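Local coordinates for odorant binding protein OBP69a (Ceratitis capitata, PDB 6HHE) that probably binds small odorant molecules, as other insect odorant-binding proteins of the PBP/GOBP family do, at residues A[12-26]-A[115-124]. Numbering follows the deposited sequence.
Sequences KKLTNLCIKETGVTE and LKLLFTTFSE. With SO4 (sulfate ion), chain B.
K12 NZ donates a hydrogen bond to S123 O in the C-terminal tail, 2.7 Å long and almost in line with that carbonyl (163°). The lysine starts off pointing away from the tail; bends at chi2 (-82°) and chi3 (84°) fold it back, laying CE 3.4 Å from T121 O, though the side chain is poorly ordered. One turn on, T15 meets F122 at the ring edge: OG1 sits near the ring plane, 3.3 Å from CD1, while its hydrogen bond goes back to A11 O. L14 adds CD2, 4.2 Å from F122 CE1, approaching the ring obliquely. A further turn along, I19 CD1 lies against the aliphatic part of E124, 3.5 Å from CB. This is the all-helical PBP/GOBP fold: once helix 112-121 ends, the last residues run across helix 10-22, which the C18–C50 disulfide ties to helix 42-55. At the start of helix 26-35, E26 bends at its second torsion and brings OE2 within 4.0 Å of E124 OE1, the two carboxylate planes nearly perpendicular; with both ionised, the pair would be expected to repel, but E124 is poorly ordered too, which makes its contacts less certain. Behind these contacts, F122 is the centre of an inverse gamma turn that swings the chain out of the helix, and T121 CG2 lies over the centre of one face of the F122 ring, 4.0 Å above its plane. S123 packs on F29 of helix 26-35.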
loop_
_atom_site.group_PDB
_atom_site.type_symbol
_atom_site.label_atom_id
_atom_site.label_comp_id
_atom_site.label_asym_id
_atom_site.label_seq_id
_atom_site.Cartn_x
_atom_site.Cartn_y
_atom_site.Cartn_z
ATOM N N LYS A 12 -10.829 -8.791 0.423
ATOM C CA LYS A 12 -10.368 -10.057 -0.132
ATOM C C LYS A 12 -10.604 -10.127 -1.637
ATOM O O LYS A 12 -9.765 -10.666 -2.370
ATOM C CB LYS A 12 -11.046 -11.220 0.589
ATOM C CG LYS A 12 -10.663 -11.343 2.070
ATOM C CD LYS A 12 -9.326 -12.076 2.278
ATOM C CE LYS A 12 -8.107 -11.172 2.148
ATOM N NZ LYS A 12 -6.899 -11.959 1.775
ATOM N N LYS A 13 -11.732 -9.592 -2.117
ATOM C CA LYS A 13 -11.959 -9.514 -3.558
ATOM C C LYS A 13 -10.865 -8.701 -4.226
ATOM O O LYS A 13 -10.312 -9.103 -5.257
ATOM C CB LYS A 13 -13.325 -8.894 -3.852
ATOM C CG LYS A 13 -14.496 -9.785 -3.479
ATOM C CD LYS A 13 -15.830 -9.216 -3.943
ATOM C CE LYS A 13 -16.149 -7.884 -3.279
ATOM N NZ LYS A 13 -17.581 -7.493 -3.466
ATOM N N LEU A 14 -10.555 -7.539 -3.653
ATOM C CA LEU A 14 -9.516 -6.673 -4.196
ATOM C C LEU A 14 -8.160 -7.384 -4.214
ATOM O O LEU A 14 -7.428 -7.350 -5.221
ATOM C CB LEU A 14 -9.477 -5.389 -3.363
ATOM C CG LEU A 14 -8.808 -4.130 -3.900
ATOM C CD1 LEU A 14 -9.385 -2.916 -3.200
ATOM C CD2 LEU A 14 -7.363 -4.203 -3.628
ATOM N N THR A 15 -7.799 -8.020 -3.090
ATOM C CA THR A 15 -6.518 -8.718 -2.986
ATOM C C THR A 15 -6.404 -9.799 -4.044
ATOM O O THR A 15 -5.350 -9.940 -4.678
ATOM C CB THR A 15 -6.362 -9.331 -1.590
ATOM O OG1 THR A 15 -6.329 -8.273 -0.649
ATOM C CG2 THR A 15 -5.048 -10.145 -1.453
ATOM N N ASN A 16 -7.466 -10.580 -4.229
ATOM C CA ASN A 16 -7.480 -11.629 -5.246
ATOM C C ASN A 16 -7.146 -11.077 -6.609
ATOM O O ASN A 16 -6.302 -11.636 -7.317
ATOM C CB ASN A 16 -8.848 -12.312 -5.331
ATOM C CG ASN A 16 -9.006 -13.165 -6.626
ATOM O OD1 ASN A 16 -8.335 -14.192 -6.771
ATOM N ND2 ASN A 16 -9.899 -12.741 -7.559
ATOM N N LEU A 17 -7.902 -10.059 -7.052
ATOM C CA LEU A 17 -7.679 -9.462 -8.363
ATOM C C LEU A 17 -6.233 -9.036 -8.529
ATOM O O LEU A 17 -5.582 -9.330 -9.545
ATOM C CB LEU A 17 -8.583 -8.243 -8.570
ATOM C CG LEU A 17 -10.066 -8.419 -8.858
ATOM C CD1 LEU A 17 -10.660 -7.035 -9.052
ATOM C CD2 LEU A 17 -10.250 -9.268 -10.063
ATOM N N CYS A 18 -5.705 -8.359 -7.512
ATOM C CA CYS A 18 -4.362 -7.814 -7.658
ATOM C C CYS A 18 -3.302 -8.910 -7.622
ATOM O O CYS A 18 -2.299 -8.812 -8.337
ATOM C CB CYS A 18 -4.099 -6.766 -6.585
ATOM S SG CYS A 18 -4.954 -5.171 -6.873
ATOM N N ILE A 19 -3.512 -9.965 -6.838
ATOM C CA ILE A 19 -2.626 -11.123 -6.924
ATOM C C ILE A 19 -2.609 -11.692 -8.332
ATOM O O ILE A 19 -1.543 -11.971 -8.890
ATOM C CB ILE A 19 -3.026 -12.185 -5.890
ATOM C CG1 ILE A 19 -2.668 -11.679 -4.507
ATOM C CG2 ILE A 19 -2.339 -13.505 -6.217
ATOM C CD1 ILE A 19 -3.221 -12.533 -3.388
ATOM N N LYS A 20 -3.789 -11.864 -8.945
ATOM C CA LYS A 20 -3.821 -12.529 -10.233
ATOM C C LYS A 20 -3.199 -11.648 -11.307
ATOM O O LYS A 20 -2.498 -12.141 -12.191
ATOM C CB LYS A 20 -5.257 -12.897 -10.613
ATOM C CG LYS A 20 -5.836 -14.018 -9.787
ATOM C CD LYS A 20 -7.240 -14.343 -10.302
ATOM C CE LYS A 20 -7.687 -15.726 -9.864
ATOM N NZ LYS A 20 -7.663 -15.818 -8.392
ATOM N N GLU A 21 -3.426 -10.333 -11.185
ATOM C CA GLU A 21 -2.985 -9.353 -12.160
ATOM C C GLU A 21 -1.472 -9.153 -12.128
ATOM O O GLU A 21 -0.866 -8.896 -13.176
ATOM C CB GLU A 21 -3.740 -8.040 -11.892
ATOM C CG GLU A 21 -3.466 -6.892 -12.833
ATOM C CD GLU A 21 -4.264 -5.627 -12.487
ATOM O OE1 GLU A 21 -5.413 -5.716 -11.992
ATOM O OE2 GLU A 21 -3.729 -4.537 -12.766
ATOM N N THR A 22 -0.821 -9.278 -10.946
ATOM C CA THR A 22 0.590 -8.990 -10.774
ATOM C C THR A 22 1.478 -10.222 -10.658
ATOM O O THR A 22 2.709 -10.097 -10.782
ATOM C CB THR A 22 0.849 -8.135 -9.528
ATOM O OG1 THR A 22 0.451 -8.855 -8.362
ATOM C CG2 THR A 22 0.109 -6.825 -9.638
ATOM N N GLY A 23 0.908 -11.391 -10.368
ATOM C CA GLY A 23 1.748 -12.555 -10.137
ATOM C C GLY A 23 2.538 -12.570 -8.840
ATOM O O GLY A 23 3.401 -13.447 -8.677
ATOM N N VAL A 24 2.250 -11.664 -7.899
ATOM C CA VAL A 24 2.841 -11.756 -6.561
ATOM C C VAL A 24 2.505 -13.108 -5.947
ATOM O O VAL A 24 1.399 -13.650 -6.144
ATOM C CB VAL A 24 2.362 -10.591 -5.672
ATOM C CG1 VAL A 24 0.902 -10.755 -5.251
ATOM C CG2 VAL A 24 3.238 -10.412 -4.429
ATOM N N THR A 25 3.464 -13.680 -5.227
ATOM C CA THR A 25 3.315 -14.996 -4.632
ATOM C C THR A 25 3.378 -14.900 -3.112
ATOM O O THR A 25 3.913 -13.933 -2.537
ATOM C CB THR A 25 4.361 -15.971 -5.169
ATOM O OG1 THR A 25 5.638 -15.331 -5.206
ATOM C CG2 THR A 25 4.019 -16.398 -6.574
ATOM N N GLU A 26 2.778 -15.895 -2.449
ATOM C CA GLU A 26 2.674 -15.877 -0.988
ATOM C C GLU A 26 4.036 -15.822 -0.299
ATOM O O GLU A 26 4.150 -15.214 0.771
ATOM C CB GLU A 26 1.883 -17.095 -0.504
ATOM C CG GLU A 26 1.639 -17.171 1.021
ATOM C CD GLU A 26 0.868 -15.977 1.605
ATOM O OE1 GLU A 26 0.937 -15.755 2.840
ATOM O OE2 GLU A 26 0.190 -15.259 0.842
ATOM N N LEU A 115 0.374 -0.323 9.439
ATOM C CA LEU A 115 0.808 -0.958 8.206
ATOM C C LEU A 115 0.966 -2.469 8.397
ATOM O O LEU A 115 0.694 -3.243 7.470
ATOM C CB LEU A 115 2.098 -0.318 7.681
ATOM C CG LEU A 115 1.794 0.869 6.746
ATOM C CD1 LEU A 115 1.326 0.342 5.357
ATOM C CD2 LEU A 115 0.825 1.894 7.304
ATOM N N LYS A 116 1.368 -2.921 9.593
ATOM C CA LYS A 116 1.428 -4.381 9.809
ATOM C C LYS A 116 0.042 -5.012 9.722
ATOM O O LYS A 116 -0.122 -6.078 9.112
ATOM C CB LYS A 116 2.074 -4.678 11.159
ATOM C CG LYS A 116 3.587 -4.448 11.154
ATOM C CD LYS A 116 4.148 -4.595 12.569
ATOM C CE LYS A 116 5.672 -4.612 12.555
ATOM N NZ LYS A 116 6.247 -4.914 13.911
ATOM N N LEU A 117 -0.984 -4.385 10.321
ATOM C CA LEU A 117 -2.333 -4.924 10.164
ATOM C C LEU A 117 -2.797 -4.883 8.714
ATOM O O LEU A 117 -3.407 -5.842 8.240
ATOM C CB LEU A 117 -3.325 -4.171 11.057
ATOM C CG LEU A 117 -2.995 -4.422 12.502
ATOM C CD1 LEU A 117 -3.720 -3.421 13.377
ATOM C CD2 LEU A 117 -3.360 -5.863 12.853
ATOM N N LEU A 118 -2.489 -3.806 7.971
ATOM C CA LEU A 118 -2.933 -3.766 6.582
ATOM C C LEU A 118 -2.241 -4.854 5.775
ATOM O O LEU A 118 -2.847 -5.464 4.894
ATOM C CB LEU A 118 -2.659 -2.389 5.972
ATOM C CG LEU A 118 -3.566 -1.243 6.407
ATOM C CD1 LEU A 118 -2.974 0.100 5.987
ATOM C CD2 LEU A 118 -4.985 -1.391 5.847
ATOM N N PHE A 119 -0.978 -5.133 6.068
ATOM C CA PHE A 119 -0.283 -6.170 5.323
ATOM C C PHE A 119 -0.895 -7.533 5.575
ATOM O O PHE A 119 -0.913 -8.374 4.660
ATOM C CB PHE A 119 1.201 -6.191 5.654
ATOM C CG PHE A 119 2.035 -5.576 4.600
ATOM C CD1 PHE A 119 2.120 -4.203 4.486
ATOM C CD2 PHE A 119 2.674 -6.359 3.688
ATOM C CE1 PHE A 119 2.880 -3.629 3.481
ATOM C CE2 PHE A 119 3.449 -5.809 2.677
ATOM C CZ PHE A 119 3.539 -4.444 2.576
ATOM N N THR A 120 -1.409 -7.795 6.765
ATOM C CA THR A 120 -2.064 -9.081 6.925
ATOM C C THR A 120 -3.368 -9.098 6.131
ATOM O O THR A 120 -3.727 -10.126 5.538
ATOM C CB THR A 120 -2.283 -9.400 8.405
ATOM O OG1 THR A 120 -1.144 -8.991 9.179
ATOM C CG2 THR A 120 -2.382 -10.893 8.562
ATOM N N THR A 121 -4.042 -7.957 6.052
ATOM C CA THR A 121 -5.315 -7.862 5.337
ATOM C C THR A 121 -5.113 -8.107 3.856
ATOM O O THR A 121 -5.672 -9.049 3.279
ATOM C CB THR A 121 -5.908 -6.454 5.525
ATOM O OG1 THR A 121 -6.219 -6.200 6.898
ATOM C CG2 THR A 121 -7.154 -6.243 4.673
ATOM N N PHE A 122 -4.311 -7.250 3.227
ATOM C CA PHE A 122 -4.012 -7.339 1.799
ATOM C C PHE A 122 -2.874 -8.333 1.567
ATOM O O PHE A 122 -1.768 -7.985 1.161
ATOM C CB PHE A 122 -3.678 -5.956 1.255
ATOM C CG PHE A 122 -4.849 -4.988 1.317
ATOM C CD1 PHE A 122 -5.942 -5.151 0.480
ATOM C CD2 PHE A 122 -4.864 -3.926 2.211
ATOM C CE1 PHE A 122 -7.023 -4.274 0.528
ATOM C CE2 PHE A 122 -5.952 -3.048 2.254
ATOM C CZ PHE A 122 -7.021 -3.225 1.403
ATOM N N SER A 123 -3.172 -9.587 1.892
ATOM C CA SER A 123 -2.252 -10.706 1.800
ATOM C C SER A 123 -3.045 -11.955 1.464
ATOM O O SER A 123 -4.231 -12.069 1.788
ATOM C CB SER A 123 -1.480 -10.923 3.111
ATOM O OG SER A 123 -0.841 -12.184 3.111
ATOM N N GLU A 124 -2.364 -12.901 0.832
ATOM C CA GLU A 124 -2.984 -14.111 0.305
ATOM C C GLU A 124 -3.128 -15.155 1.402
ATOM O O GLU A 124 -4.057 -15.091 2.201
ATOM C CB GLU A 124 -2.145 -14.648 -0.857
ATOM C CG GLU A 124 -2.758 -15.742 -1.703
ATOM C CD GLU A 124 -1.856 -16.101 -2.880
ATOM O OE1 GLU A 124 -0.798 -15.452 -3.042
ATOM O OE2 GLU A 124 -2.198 -17.029 -3.643
HETATM S S SO4 B . 9.393 -4.903 12.507
HETATM O O1 SO4 B . 10.704 -5.333 11.986
HETATM O O2 SO4 B . 9.649 -3.614 13.072
HETATM O O3 SO4 B . 8.475 -4.816 11.357
HETATM O O4 SO4 B . 8.808 -5.920 13.390
#